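Local coordinates for protein fructose-bisphosphate aldolase (Plasmodium falciparum, PDB 4TR9) that belongs to the class I fructose-bisphosphate aldolases, enzymes built on a TIM barrel, and binds the ligand 38D in a pocket, at residues P192-E197 with A234-N239. Sequence-based numbering, arbitrary orientation.
Sequences PIVEPE and ALLKPN
Lys237 runs its extended chain alongside that of Glu195, the two heading in one direction, with Lys237 CD 3.5 Å from Glu195 OE1. In each residue CG stands anti to the backbone N (chi1 -173° in Lys237, -177° in Glu195), which sends the two chains off in step. The charged ends meet only loosely: NZ of Lys237 and OE1 of Glu195 form a long salt bridge of 3.9 Å, and the carboxylate lies against the methylenes of the lysine rather than its ammonium group. At the root of Lys237, CB meets CG2 of Ile193 at 3.6 Å, the two side chains slanting across each other.

Beneath these side chains the backbones pair in parallel. Leu235 bonds through N to Pro192 O and through O to Val194 N, and Lys237 N then donates to Val194 O over 2.6 Å in a nearly straight bond (170° at the hydrogen). Past that, a water bridges the two segments, donating to Pro196 O and Asn239 OD1.

On the sheet face that carries Val194, opposite Ile193 and Leu235, Leu236 sets CD1 3.8 Å from Pro196 CD, its side chain nearly perpendicular to the proline's, and Val194 and Pro196 pack on helix 206-226. That helix links strands 191-198 and 235-236 as the crossover of a beta-alpha-beta unit of the TIM barrel, whose interior receives Glu195 and Lys237, each weakly hydrogen-bonded to 38D in the ligand pocket.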
# COMPACT_ATOMS: atom_id res chain seq x y z
N PRO A 192 -24.61 3.08 -0.33
CA PRO A 192 -23.78 3.50 0.80
C PRO A 192 -23.38 4.97 0.74
O PRO A 192 -22.85 5.43 -0.27
CB PRO A 192 -22.56 2.60 0.69
CG PRO A 192 -22.43 2.34 -0.77
CD PRO A 192 -23.83 2.33 -1.33
N ILE A 193 -23.64 5.70 1.82
CA ILE A 193 -23.15 7.07 1.94
C ILE A 193 -21.84 7.06 2.72
O ILE A 193 -21.83 6.87 3.94
CB ILE A 193 -24.16 7.99 2.63
CG1 ILE A 193 -25.43 8.12 1.78
CG2 ILE A 193 -23.56 9.36 2.88
CD1 ILE A 193 -26.42 9.14 2.31
N VAL A 194 -20.73 7.25 2.01
CA VAL A 194 -19.41 7.23 2.61
C VAL A 194 -19.11 8.56 3.29
O VAL A 194 -19.01 9.59 2.62
CB VAL A 194 -18.32 6.92 1.57
CG1 VAL A 194 -16.95 6.91 2.22
CG2 VAL A 194 -18.61 5.58 0.90
N GLU A 195 -18.96 8.53 4.61
CA GLU A 195 -18.74 9.76 5.37
C GLU A 195 -17.42 9.74 6.13
O GLU A 195 -17.36 9.28 7.27
CB GLU A 195 -19.90 10.00 6.34
CG GLU A 195 -19.80 11.30 7.13
CD GLU A 195 -20.93 11.47 8.12
OE1 GLU A 195 -21.88 10.66 8.09
OE2 GLU A 195 -20.87 12.42 8.93
N PRO A 196 -16.34 10.21 5.49
CA PRO A 196 -15.06 10.42 6.16
C PRO A 196 -14.94 11.84 6.71
O PRO A 196 -14.17 12.64 6.19
CB PRO A 196 -14.04 10.19 5.04
CG PRO A 196 -14.76 10.66 3.81
CD PRO A 196 -16.23 10.40 4.03
N GLU A 197 -15.72 12.14 7.75
CA GLU A 197 -15.76 13.49 8.29
C GLU A 197 -14.46 13.90 8.97
O GLU A 197 -14.00 13.24 9.90
CB GLU A 197 -16.92 13.64 9.28
CG GLU A 197 -16.99 15.03 9.91
CD GLU A 197 -18.08 15.14 10.96
OE1 GLU A 197 -18.76 14.13 11.23
OE2 GLU A 197 -18.25 16.25 11.51
N ALA A 234 -22.88 4.92 -5.29
CA ALA A 234 -22.44 5.39 -3.98
C ALA A 234 -22.53 6.91 -3.87
O ALA A 234 -22.71 7.61 -4.86
CB ALA A 234 -21.02 4.92 -3.70
N LEU A 235 -22.42 7.40 -2.64
CA LEU A 235 -22.40 8.84 -2.38
C LEU A 235 -21.29 9.18 -1.39
O LEU A 235 -20.88 8.34 -0.59
CB LEU A 235 -23.75 9.32 -1.86
CG LEU A 235 -24.92 9.33 -2.84
CD1 LEU A 235 -26.20 9.80 -2.15
CD2 LEU A 235 -24.62 10.21 -4.04
N LEU A 236 -20.81 10.42 -1.45
CA LEU A 236 -19.76 10.87 -0.55
C LEU A 236 -20.28 11.95 0.39
O LEU A 236 -20.91 12.92 -0.06
CB LEU A 236 -18.56 11.39 -1.34
CG LEU A 236 -17.36 11.90 -0.53
CD1 LEU A 236 -16.75 10.78 0.30
CD2 LEU A 236 -16.32 12.51 -1.46
N LYS A 237 -20.03 11.80 1.68
CA LYS A 237 -20.43 12.80 2.66
C LYS A 237 -19.21 13.34 3.41
O LYS A 237 -18.93 12.93 4.53
CB LYS A 237 -21.44 12.22 3.65
CG LYS A 237 -22.04 13.24 4.60
CD LYS A 237 -23.12 12.62 5.47
CE LYS A 237 -23.72 13.65 6.42
NZ LYS A 237 -24.83 13.08 7.23
N PRO A 238 -18.47 14.27 2.77
CA PRO A 238 -17.29 14.86 3.39
C PRO A 238 -17.60 16.19 4.05
O PRO A 238 -18.73 16.68 3.96
CB PRO A 238 -16.36 15.06 2.19
CG PRO A 238 -17.31 15.43 1.09
CD PRO A 238 -18.63 14.71 1.38
N ASN A 239 -16.61 16.77 4.71
CA ASN A 239 -16.74 18.10 5.27
C ASN A 239 -16.30 19.14 4.26
O ASN A 239 -15.45 18.86 3.40
CB ASN A 239 -15.92 18.24 6.55
CG ASN A 239 -14.44 18.01 6.32
OD1 ASN A 239 -14.05 17.09 5.61
ND2 ASN A 239 -13.61 18.86 6.92
O HOH W 1 -13.86 14.79 4.27